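Local coordinates for hydrolase (Burkholderia cenocepacia, PDB 4QKU), which probably hydrolyses fumarylacetoacetate to fumarate and acetoacetate, the closing step of phenylalanine and tyrosine breakdown, as a metal-dependent enzyme of the FAH family, at residues G45-A50 with V129-R134; A71-V76 with A123-Q128; I221-G226 with C338-R343; P304-Y309 with M349-A354; G417-D422 with V426-C431. All blocks are in the same frame, centred on the assembly; numbering follows the deposited sequence.

Contact 1. Residues G45-A50 with V129-R134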
# COMPACT_ATOMS: atom_id res chain seq x y z
N GLY B 45 12.37 0.45 18.98
CA GLY B 45 12.62 -0.55 17.93
C GLY B 45 12.19 -1.94 18.32
O GLY B 45 11.61 -2.15 19.40
N ILE B 46 12.46 -2.89 17.43
CA ILE B 46 12.12 -4.29 17.63
C ILE B 46 13.37 -5.08 17.41
O ILE B 46 14.07 -4.91 16.39
CB ILE B 46 11.05 -4.77 16.62
CG1 ILE B 46 9.73 -4.04 16.84
CG2 ILE B 46 10.87 -6.28 16.70
CD1 ILE B 46 9.01 -4.43 18.12
N PHE B 47 13.67 -5.96 18.36
CA PHE B 47 14.93 -6.71 18.34
C PHE B 47 14.72 -8.12 18.84
O PHE B 47 13.80 -8.39 19.62
CB PHE B 47 16.00 -6.02 19.23
CG PHE B 47 15.81 -6.29 20.68
CD1 PHE B 47 14.90 -5.56 21.41
CD2 PHE B 47 16.51 -7.30 21.30
CE1 PHE B 47 14.68 -5.84 22.75
CE2 PHE B 47 16.31 -7.57 22.65
CZ PHE B 47 15.40 -6.85 23.37
N SER B 48 15.59 -9.00 18.40
CA SER B 48 15.65 -10.32 18.97
C SER B 48 17.09 -10.62 19.35
O SER B 48 18.02 -9.99 18.86
CB SER B 48 15.11 -11.37 17.99
OG SER B 48 15.85 -11.38 16.79
N ASP B 49 17.23 -11.60 20.21
CA ASP B 49 18.53 -12.12 20.60
C ASP B 49 18.35 -13.61 20.88
O ASP B 49 17.28 -14.16 20.65
CB ASP B 49 19.01 -11.39 21.85
CG ASP B 49 18.04 -11.54 23.03
OD1 ASP B 49 16.92 -12.05 22.86
OD2 ASP B 49 18.41 -11.14 24.15
N ALA B 50 19.40 -14.25 21.36
CA ALA B 50 19.31 -15.64 21.81
C ALA B 50 18.39 -15.82 23.04
O ALA B 50 17.87 -16.90 23.26
CB ALA B 50 20.70 -16.19 22.09
N VAL B 129 17.63 -7.30 31.80
CA VAL B 129 16.83 -6.30 31.09
C VAL B 129 17.58 -5.49 30.04
O VAL B 129 16.98 -4.71 29.30
CB VAL B 129 16.13 -5.33 32.06
CG1 VAL B 129 15.37 -6.11 33.12
CG2 VAL B 129 17.12 -4.38 32.70
N LEU B 130 18.88 -5.67 29.97
CA LEU B 130 19.68 -4.99 28.97
C LEU B 130 20.34 -6.02 28.09
O LEU B 130 20.80 -7.07 28.55
CB LEU B 130 20.74 -4.14 29.63
CG LEU B 130 20.21 -3.05 30.56
CD1 LEU B 130 21.38 -2.32 31.23
CD2 LEU B 130 19.32 -2.06 29.83
N VAL B 131 20.42 -5.69 26.80
CA VAL B 131 21.00 -6.55 25.81
C VAL B 131 21.92 -5.70 24.95
O VAL B 131 21.51 -4.65 24.47
CB VAL B 131 19.90 -7.18 24.95
CG1 VAL B 131 20.51 -7.93 23.78
CG2 VAL B 131 19.04 -8.11 25.80
N ALA B 132 23.15 -6.15 24.76
CA ALA B 132 24.08 -5.39 23.94
C ALA B 132 23.59 -5.41 22.49
O ALA B 132 23.11 -6.45 22.00
CB ALA B 132 25.50 -5.96 24.05
N GLN B 133 23.69 -4.27 21.82
CA GLN B 133 23.31 -4.16 20.42
C GLN B 133 24.10 -5.15 19.59
O GLN B 133 23.56 -5.74 18.67
CB GLN B 133 23.51 -2.73 19.92
CG GLN B 133 22.46 -1.77 20.48
CD GLN B 133 22.73 -0.31 20.14
OE1 GLN B 133 23.12 0.01 19.01
NE2 GLN B 133 22.52 0.58 21.09
N ARG B 134 25.37 -5.34 19.96
CA ARG B 134 26.27 -6.32 19.34
C ARG B 134 25.69 -7.75 19.35
O ARG B 134 25.97 -8.52 18.46
CB ARG B 134 27.66 -6.25 20.02
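V131 is the one residue of 129-134 that meets 45-50, and it does so through its two methyls. The apolar part is small: CG2 of V131 lies 4.2 Å from CE2 of F47, approaching the phenyl ring obliquely. That ring also packs on I64, R55 and L138, so V131 adds one more neighbour to a buried aromatic.

The second part sets hydrocarbon against a carboxylate. OD2 of D49 comes to 3.5 Å from CG2 and 3.9 Å from CG1 of V131, the two side chains crossing at a slant. With CG1 opposite its own backbone N (chi1 172°), V131 presents both methyls to this oxygen, CG2 being the nearer. No hydrogen bond links the two segments. The other carboxylate oxygen, OD1, takes a salt bridge from R55 and a hydrogen bond from the backbone N of G52, which helps to fix how the group is turned.

Strands 44-49 and 130-132 belong to one antiparallel sheet but are not partners in it; strands 55-60 and 63-66 run between them. A side-chain contact over that gap shows the sheet curling, consistent with the small SH3-like barrel of FAH N-terminal domains. Chemically, V131 sets its methyls against a phenyl ring and against OD2 of D49, so the contact is packing without a directional bond of its own.

Contact 2. Residues A71-V76 with A123-Q128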
# COMPACT_ATOMS: atom_id res chain seq x y z
N ALA B 71 9.08 -4.37 32.18
CA ALA B 71 7.70 -4.35 32.66
C ALA B 71 7.44 -5.50 33.65
O ALA B 71 6.86 -5.28 34.71
CB ALA B 71 6.72 -4.41 31.51
N ARG B 72 7.94 -6.69 33.33
CA ARG B 72 7.80 -7.83 34.23
C ARG B 72 8.44 -7.54 35.59
O ARG B 72 7.90 -7.95 36.62
CB ARG B 72 8.40 -9.10 33.62
CG ARG B 72 7.43 -9.81 32.70
CD ARG B 72 7.92 -11.19 32.31
NE ARG B 72 9.08 -11.07 31.42
CZ ARG B 72 9.00 -10.88 30.09
NH1 ARG B 72 10.11 -10.76 29.37
NH2 ARG B 72 7.82 -10.81 29.45
N ALA B 73 9.56 -6.82 35.60
CA ALA B 73 10.23 -6.39 36.84
C ALA B 73 9.57 -5.20 37.55
O ALA B 73 10.04 -4.78 38.59
CB ALA B 73 11.68 -6.06 36.56
N GLY B 74 8.49 -4.67 37.00
CA GLY B 74 7.77 -3.57 37.62
C GLY B 74 8.41 -2.20 37.46
O GLY B 74 7.96 -1.24 38.05
N LEU B 75 9.43 -2.11 36.61
CA LEU B 75 10.18 -0.87 36.47
C LEU B 75 9.71 0.02 35.33
O LEU B 75 10.25 1.10 35.12
CB LEU B 75 11.68 -1.19 36.33
CG LEU B 75 12.39 -1.74 37.58
CD1 LEU B 75 13.86 -1.95 37.26
CD2 LEU B 75 12.25 -0.82 38.78
N VAL B 76 8.69 -0.40 34.60
CA VAL B 76 8.02 0.49 33.66
C VAL B 76 6.58 0.04 33.59
O VAL B 76 6.30 -1.15 33.55
CB VAL B 76 8.67 0.50 32.25
CG1 VAL B 76 8.47 -0.84 31.55
CG2 VAL B 76 8.12 1.62 31.40
N ALA B 123 22.76 -5.53 39.75
CA ALA B 123 23.52 -6.20 38.70
C ALA B 123 22.78 -7.36 38.11
O ALA B 123 22.81 -7.55 36.90
CB ALA B 123 24.87 -6.66 39.25
N ALA B 124 22.14 -8.15 38.95
CA ALA B 124 21.44 -9.34 38.49
C ALA B 124 20.33 -8.97 37.51
O ALA B 124 20.15 -9.62 36.48
CB ALA B 124 20.86 -10.13 39.68
N LEU B 125 19.60 -7.92 37.84
CA LEU B 125 18.46 -7.50 37.03
C LEU B 125 18.91 -6.78 35.75
O LEU B 125 18.27 -6.92 34.71
CB LEU B 125 17.54 -6.63 37.87
CG LEU B 125 16.20 -6.28 37.24
CD1 LEU B 125 15.46 -7.53 36.80
CD2 LEU B 125 15.37 -5.46 38.24
N ARG B 126 20.00 -6.03 35.83
CA ARG B 126 20.63 -5.43 34.63
C ARG B 126 21.02 -6.45 33.58
O ARG B 126 20.94 -6.17 32.38
CB ARG B 126 21.91 -4.71 35.00
CG ARG B 126 21.67 -3.35 35.58
CD ARG B 126 22.96 -2.77 36.10
NE ARG B 126 23.95 -2.50 35.06
CZ ARG B 126 24.85 -1.51 35.11
NH1 ARG B 126 24.90 -0.67 36.15
NH2 ARG B 126 25.68 -1.33 34.11
N ALA B 127 21.47 -7.61 34.03
CA ALA B 127 21.84 -8.69 33.12
C ALA B 127 20.61 -9.32 32.47
O ALA B 127 20.73 -9.97 31.43
CB ALA B 127 22.66 -9.74 33.84
N GLN B 128 19.43 -9.12 33.05
CA GLN B 128 18.18 -9.63 32.48
C GLN B 128 17.41 -8.61 31.62
O GLN B 128 16.61 -9.02 30.79
CB GLN B 128 17.25 -10.22 33.55
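L125 has more surface buried here than any other residue, and both of its methyls are used. CG stands opposite the backbone N (chi1 -171°), which sends the isobutyl group off helix 123-129 and toward the end of helix 67-72. There CD1 reaches CB of A73 at 4.1 Å, and CD2 is just as near the same CB, so the fork of the leucine straddles the alanine methyl.

L75 supplies the other half of the grip. Its CD1 meets CD2 of L125 at 3.9 Å, the two leucines pointing at each other tip to tip. The extended second torsion of L75 (chi2 -178°) pushes CD1 out to make this touch.

What brings A73 and L75 to bear on one leucine is the way helix 67-72 stops. G74 takes a positive phi (78°) and closes a Schellman motif, its N bonding back to O of A71 at 2.9 Å; the chain then turns so that the residues before and after the glycine both aim their CB atoms at 123-128. This is plain helix-end packing near the surface of the N-terminal domain, away from the annotated sites. Around it, L119 of helix 117-120 packs on L125, while T118 of that helix, L111 of helix 98-111 and L70 pack on L75. At the start of helix 123-129, OD1 of D122 accepts a hydrogen bond from N of L125.

Contact 3. Residues I221-G226 with C338-R343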
# COMPACT_ATOMS: atom_id res chain seq x y z
N ILE B 221 20.36 4.89 -5.24
CA ILE B 221 19.77 5.14 -3.94
C ILE B 221 18.90 6.34 -4.03
O ILE B 221 18.93 7.07 -5.02
CB ILE B 221 20.83 5.38 -2.86
CG1 ILE B 221 21.84 6.47 -3.27
CG2 ILE B 221 21.59 4.10 -2.60
CD1 ILE B 221 21.71 7.70 -2.43
N GLU B 222 18.09 6.54 -3.00
CA GLU B 222 17.39 7.81 -2.80
C GLU B 222 17.39 8.13 -1.32
O GLU B 222 16.70 7.47 -0.54
CB GLU B 222 15.97 7.74 -3.34
CG GLU B 222 15.87 7.84 -4.86
CD GLU B 222 14.53 8.37 -5.33
OE1 GLU B 222 14.54 9.20 -6.27
OE2 GLU B 222 13.48 7.98 -4.75
N LEU B 223 18.22 9.11 -0.94
CA LEU B 223 18.25 9.60 0.44
C LEU B 223 16.95 10.32 0.85
O LEU B 223 16.56 11.31 0.25
CB LEU B 223 19.43 10.56 0.64
CG LEU B 223 19.47 11.36 1.95
CD1 LEU B 223 19.58 10.46 3.17
CD2 LEU B 223 20.65 12.31 1.88
N GLU B 224 16.29 9.78 1.87
CA GLU B 224 15.03 10.29 2.35
C GLU B 224 14.93 10.01 3.82
O GLU B 224 15.72 9.23 4.38
CB GLU B 224 13.81 9.57 1.68
CG GLU B 224 13.84 9.44 0.16
CD GLU B 224 12.50 9.02 -0.42
OE1 GLU B 224 11.46 9.22 0.25
OE2 GLU B 224 12.48 8.52 -1.58
N THR B 225 13.96 10.66 4.44
CA THR B 225 13.45 10.23 5.73
C THR B 225 11.98 9.89 5.59
O THR B 225 11.29 10.30 4.64
CB THR B 225 13.50 11.36 6.79
OG1 THR B 225 12.61 12.41 6.40
CG2 THR B 225 14.92 11.94 6.98
N GLY B 226 11.49 9.10 6.52
CA GLY B 226 10.09 8.75 6.51
C GLY B 226 9.57 8.88 7.89
O GLY B 226 10.28 8.62 8.85
N CYS B 338 27.30 12.17 -0.27
CA CYS B 338 26.26 13.20 -0.11
C CYS B 338 26.24 13.67 1.32
O CYS B 338 26.24 12.87 2.25
CB CYS B 338 24.88 12.66 -0.49
SG CYS B 338 23.51 13.81 -0.15
N ARG B 339 26.25 14.98 1.50
CA ARG B 339 26.01 15.58 2.80
C ARG B 339 24.92 16.60 2.60
O ARG B 339 25.03 17.49 1.76
CB ARG B 339 27.28 16.26 3.33
CG ARG B 339 28.20 15.34 4.12
CD ARG B 339 29.69 15.53 3.78
NE ARG B 339 30.07 14.87 2.51
CZ ARG B 339 30.66 15.44 1.44
NH1 ARG B 339 30.97 16.73 1.40
NH2 ARG B 339 30.92 14.68 0.38
N THR B 340 23.85 16.48 3.36
CA THR B 340 22.80 17.47 3.23
C THR B 340 22.06 17.58 4.57
O THR B 340 22.55 17.08 5.60
CB THR B 340 21.88 17.15 2.01
OG1 THR B 340 21.03 18.26 1.73
CG2 THR B 340 21.02 15.88 2.24
N ASN B 341 20.91 18.24 4.57
CA ASN B 341 20.14 18.40 5.78
C ASN B 341 18.64 18.36 5.50
O ASN B 341 18.19 18.87 4.46
CB ASN B 341 20.53 19.71 6.49
CG ASN B 341 20.01 19.79 7.92
OD1 ASN B 341 18.81 19.87 8.17
ND2 ASN B 341 20.92 19.80 8.87
N PHE B 342 17.88 17.79 6.44
CA PHE B 342 16.43 17.70 6.34
C PHE B 342 15.69 19.04 6.35
O PHE B 342 14.60 19.15 5.77
CB PHE B 342 15.88 16.85 7.49
CG PHE B 342 14.42 16.50 7.37
CD1 PHE B 342 13.94 15.81 6.25
CD2 PHE B 342 13.52 16.82 8.37
CE1 PHE B 342 12.61 15.48 6.13
CE2 PHE B 342 12.17 16.47 8.25
CZ PHE B 342 11.73 15.80 7.13
N ARG B 343 16.26 20.04 7.01
CA ARG B 343 15.61 21.33 7.22
C ARG B 343 15.24 22.07 5.94
O ARG B 343 14.41 22.96 5.98
CB ARG B 343 16.52 22.23 8.06
CG ARG B 343 17.77 22.74 7.32
CD ARG B 343 18.67 23.58 8.22
NE ARG B 343 17.94 24.72 8.77
CZ ARG B 343 18.31 25.44 9.83
NH1 ARG B 343 19.43 25.16 10.50
NH2 ARG B 343 17.57 26.46 10.24
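L223 and T225, two residues apart on strand 219-229, each meet a different part of 338-343. CD2 of L223 does all the touching for the leucine: it lies 3.6 Å from CG2 of T340 and 3.8 Å from SG of C338. L223 and T340 slide past one another in opposite directions, and T340 offers its methyl because chi1 (-168°) puts OG1 opposite the backbone N and leaves CG2 between N and the carbonyl carbon.

Further along, T225 crosses the F342 ring at a slant. Its OG1 is close, 3.1 Å from CE1 and 3.6 Å from CZ of F342, while its methyl CG2 is 4.1 Å from CD1.

One shell out, N341 shapes the chain that carries F342. OD1 of N341 accepts a hydrogen bond from the backbone N of R343 at 2.8 Å, nearly straight (172°) and on a lone pair in the carbonyl plane: an Asx turn. ND2 of N341 bonds D319 of strand 317-327, while L322 and V324 of that strand pack on L223.

The strands belong to different sheets, and their touching parts run only 21° apart. Between E222 and E224, both predicted calcium ligands, sits L223; E222 makes salt bridges with K276 and R260. With no hydrogen bond across the contact, the two sheets meet here by packing alone: L223 faces 338-343, whereas the CB of E224 points away from it.

Contact 4. Residues P304-Y309 with M349-A354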
# COMPACT_ATOMS: atom_id res chain seq x y z
N PRO B 304 4.57 30.57 -4.34
CA PRO B 304 3.49 31.36 -3.75
C PRO B 304 2.93 30.76 -2.45
O PRO B 304 3.19 29.61 -2.12
CB PRO B 304 2.43 31.38 -4.83
CG PRO B 304 2.64 30.12 -5.61
CD PRO B 304 4.08 29.73 -5.45
N GLN B 305 2.19 31.58 -1.70
CA GLN B 305 1.58 31.17 -0.45
C GLN B 305 0.54 30.12 -0.76
O GLN B 305 -0.34 30.33 -1.59
CB GLN B 305 0.93 32.34 0.27
CG GLN B 305 0.16 31.95 1.53
CD GLN B 305 -0.77 33.05 2.12
OE1 GLN B 305 -0.96 33.14 3.34
NE2 GLN B 305 -1.39 33.84 1.25
N PRO B 306 0.64 28.96 -0.10
CA PRO B 306 -0.24 27.85 -0.46
C PRO B 306 -1.69 28.08 -0.07
O PRO B 306 -2.00 29.02 0.66
CB PRO B 306 0.33 26.65 0.32
CG PRO B 306 1.40 27.17 1.19
CD PRO B 306 1.75 28.56 0.77
N LEU B 307 -2.58 27.24 -0.56
CA LEU B 307 -3.99 27.32 -0.14
C LEU B 307 -4.09 27.13 1.37
O LEU B 307 -3.23 26.48 1.98
CB LEU B 307 -4.83 26.27 -0.86
CG LEU B 307 -5.00 26.54 -2.34
CD1 LEU B 307 -5.23 25.25 -3.10
CD2 LEU B 307 -6.15 27.50 -2.57
N ALA B 308 -5.13 27.72 1.93
CA ALA B 308 -5.37 27.75 3.38
C ALA B 308 -5.20 26.42 4.11
O ALA B 308 -4.63 26.36 5.19
CB ALA B 308 -6.77 28.31 3.65
N TYR B 309 -5.71 25.35 3.51
CA TYR B 309 -5.69 24.06 4.19
C TYR B 309 -4.25 23.56 4.44
O TYR B 309 -4.03 22.77 5.35
CB TYR B 309 -6.54 23.02 3.42
CG TYR B 309 -5.86 22.30 2.26
CD1 TYR B 309 -5.88 22.83 0.96
CD2 TYR B 309 -5.20 21.09 2.46
CE1 TYR B 309 -5.25 22.16 -0.10
CE2 TYR B 309 -4.60 20.40 1.39
CZ TYR B 309 -4.63 20.94 0.11
OH TYR B 309 -4.00 20.26 -0.93
N MET B 349 6.34 17.78 7.09
CA MET B 349 5.59 16.57 7.45
C MET B 349 4.12 16.87 7.70
O MET B 349 3.24 16.17 7.25
CB MET B 349 6.23 15.90 8.66
CG MET B 349 7.64 15.34 8.34
SD MET B 349 8.29 14.41 9.73
CE MET B 349 8.60 15.77 10.88
N ALA B 350 3.86 17.95 8.41
CA ALA B 350 2.50 18.35 8.69
C ALA B 350 1.74 18.57 7.41
O ALA B 350 0.60 18.15 7.31
CB ALA B 350 2.49 19.60 9.54
N GLN B 351 2.36 19.26 6.45
CA GLN B 351 1.67 19.61 5.20
C GLN B 351 1.45 18.39 4.36
O GLN B 351 0.42 18.25 3.68
CB GLN B 351 2.47 20.65 4.41
CG GLN B 351 2.58 22.01 5.10
CD GLN B 351 3.51 22.98 4.38
OE1 GLN B 351 4.67 22.66 4.09
NE2 GLN B 351 3.01 24.18 4.10
N GLN B 352 2.42 17.48 4.39
CA GLN B 352 2.25 16.25 3.63
C GLN B 352 1.08 15.47 4.22
O GLN B 352 0.26 14.95 3.48
CB GLN B 352 3.52 15.41 3.65
CG GLN B 352 4.69 16.04 2.92
CD GLN B 352 6.06 15.45 3.27
OE1 GLN B 352 6.25 14.82 4.31
NE2 GLN B 352 7.03 15.70 2.39
N LEU B 353 1.00 15.39 5.53
CA LEU B 353 -0.01 14.56 6.17
C LEU B 353 -1.39 15.18 5.96
O LEU B 353 -2.39 14.48 5.68
CB LEU B 353 0.31 14.34 7.65
CG LEU B 353 -0.61 13.41 8.42
CD1 LEU B 353 -0.71 12.07 7.72
CD2 LEU B 353 -0.14 13.20 9.85
N ALA B 354 -1.44 16.51 6.05
CA ALA B 354 -2.69 17.23 5.75
C ALA B 354 -3.13 16.97 4.30
O ALA B 354 -4.31 16.70 4.03
CB ALA B 354 -2.55 18.72 6.01
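Q351 leans out from helix 349-357 toward P306, bringing its NE2 to 4.5 Å from CG of the proline ring. CG of Q351 stands opposite the carbonyl carbon (chi1 -66°) and the next torsion is extended (chi2 174°), which leaves the amide between the helix start and the loop. It is held at both ends: OE1 closes back on the backbone N of T348, just before the helix, and NE2 donates to O of L310 and to OE1 of Q302. P306 thus rests beside an amide whose polar atoms are occupied by others.

The second touch is backbone to methyl, O of Y309 lying 4.4 Å from CB of A354. Here the loop after strand 296-297 enters a short 3-10 segment and is laid along the side of an alpha helix, with no hydrogen bond between the two segments.

In Y309, CG sits between the backbone N and the carbonyl carbon (chi1 83°), and the ring comes down beside the helix near A354, its OH held by ND1 of H355. The second subunit meets it there: NE2 of Q202 of that subunit also bonds the OH, and the ring of its F213 meets the tyrosine with the planes at about 35°.

Contact 5. Residues G417-D422 with V426-C431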
# COMPACT_ATOMS: atom_id res chain seq x y z
N GLY B 417 22.08 9.68 9.78
CA GLY B 417 21.48 10.96 10.11
C GLY B 417 21.55 11.24 11.59
O GLY B 417 21.53 10.33 12.41
N TRP B 418 21.60 12.52 11.93
CA TRP B 418 21.73 12.90 13.32
C TRP B 418 21.50 14.39 13.53
O TRP B 418 21.70 15.21 12.61
CB TRP B 418 23.13 12.53 13.86
CG TRP B 418 24.21 13.41 13.29
CD1 TRP B 418 24.67 14.58 13.83
CD2 TRP B 418 24.93 13.22 12.07
NE1 TRP B 418 25.65 15.11 13.03
CE2 TRP B 418 25.84 14.30 11.95
CE3 TRP B 418 24.93 12.22 11.09
CZ2 TRP B 418 26.71 14.42 10.86
CZ3 TRP B 418 25.79 12.35 9.99
CH2 TRP B 418 26.66 13.44 9.88
N CYS B 419 21.05 14.72 14.73
CA CYS B 419 20.82 16.11 15.14
C CYS B 419 21.88 16.50 16.12
O CYS B 419 22.08 15.82 17.11
CB CYS B 419 19.46 16.24 15.81
SG CYS B 419 18.09 15.64 14.80
N GLN B 420 22.59 17.57 15.82
CA GLN B 420 23.74 18.01 16.62
C GLN B 420 23.32 18.94 17.77
O GLN B 420 22.98 20.08 17.53
CB GLN B 420 24.75 18.74 15.72
CG GLN B 420 26.08 19.06 16.39
CD GLN B 420 26.70 17.83 17.03
OE1 GLN B 420 27.20 16.94 16.33
NE2 GLN B 420 26.63 17.75 18.36
N GLY B 421 23.36 18.44 19.00
CA GLY B 421 23.19 19.27 20.19
C GLY B 421 24.55 19.67 20.77
O GLY B 421 25.60 19.31 20.22
N ASP B 422 24.53 20.46 21.84
CA ASP B 422 25.78 20.92 22.51
C ASP B 422 26.37 19.78 23.36
O ASP B 422 25.92 19.52 24.49
CB ASP B 422 25.53 22.19 23.37
N VAL B 426 21.41 13.42 18.85
CA VAL B 426 20.31 12.49 18.72
C VAL B 426 20.44 11.93 17.32
O VAL B 426 20.28 12.63 16.34
CB VAL B 426 18.97 13.21 18.92
CG1 VAL B 426 17.78 12.33 18.50
CG2 VAL B 426 18.84 13.62 20.38
N GLY B 427 20.77 10.65 17.24
CA GLY B 427 21.09 10.06 15.96
C GLY B 427 20.11 8.98 15.56
O GLY B 427 19.44 8.38 16.41
N PHE B 428 20.10 8.70 14.27
CA PHE B 428 19.16 7.74 13.69
C PHE B 428 19.73 6.32 13.52
O PHE B 428 19.03 5.43 13.09
CB PHE B 428 18.66 8.29 12.33
CG PHE B 428 17.69 9.42 12.47
CD1 PHE B 428 18.12 10.68 12.83
CD2 PHE B 428 16.33 9.20 12.28
CE1 PHE B 428 17.22 11.71 13.01
CE2 PHE B 428 15.43 10.24 12.43
CZ PHE B 428 15.87 11.49 12.81
N GLY B 429 20.99 6.12 13.84
CA GLY B 429 21.67 4.88 13.50
C GLY B 429 21.96 4.86 12.01
O GLY B 429 22.21 5.92 11.39
N THR B 430 21.94 3.66 11.43
CA THR B 430 22.17 3.55 10.01
C THR B 430 21.07 2.82 9.26
O THR B 430 20.27 2.05 9.83
CB THR B 430 23.50 2.83 9.69
OG1 THR B 430 23.48 1.52 10.27
CG2 THR B 430 24.70 3.63 10.20
N CYS B 431 21.06 3.09 7.96
CA CYS B 431 20.13 2.50 7.03
C CYS B 431 20.95 1.95 5.87
O CYS B 431 21.23 2.66 4.91
CB CYS B 431 19.15 3.57 6.59
SG CYS B 431 18.06 3.08 5.27
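Strands 417-421 and 426-431 run antiparallel, their axes 4.5 Å apart at closest and 169° between directions, with C419 and V426 a hydrogen-bonded pair and W418 and G427 a non-hydrogen-bonded one. N of C419 gives a nearly straight bond to O of V426 (2.7 Å), and N of V426 answers to O of C419 at 3.0 Å. N of F428 donates to O of G417 at 2.9 Å.

Beyond F428 the register slips: C431 bonds the backbone of L415, one residue more on the second strand than on the first. With the positive phi of G429 (74°), this fits a beta bulge.

C419 and V426 share one face of the hairpin, their CB atoms 4.4 Å apart. At the F428 ring, O of G417 lies in the ring plane at the edge, 3.5 Å from CD1, and SG of C419 comes to 4.4 Å from CE1, also near the plane. W418 is on the other face, its CB 3.8 Å from CA of G427, where the partner strand has no side chain. With chi1 71° its indole leads away from 426-431, yet it stays with the partner strand through a cation-pi contact with R425, one residue before V426.

Neighbouring strands pack on both faces. A321 and E323 of strand 317-327 lie on W418, and I320 of that strand reaches C419 and F428. F428 also packs on V287 of strand 280-288 and on M251 and L253 of strand 248-259, so this hairpin of one sheet lies against the sheet that carries the predicted calcium ligand E224.

In the fold
Contacts 1 and 2 fall in the N-terminal domain, their centres 14 Å apart; contact 2 is nested in the chain loop closed by contact 1, and helix 123-129 runs straight into strand 130-132. The other three lie in the C-terminal hydrolase domain. There contacts 3 and 4 cross along the chain and touch, CZ of F342 packing 4.3 Å from CG of M349, which ties the sheet-to-sheet layer near the probable metal site to the helix behind the subunit interface. Contact 5 comes last, 12 Å from contact 3 between centres, and both reach the same branched sheet. Its nearest atoms are about 7 Å from contact 1, bringing the hairpin close to the N-terminal domain.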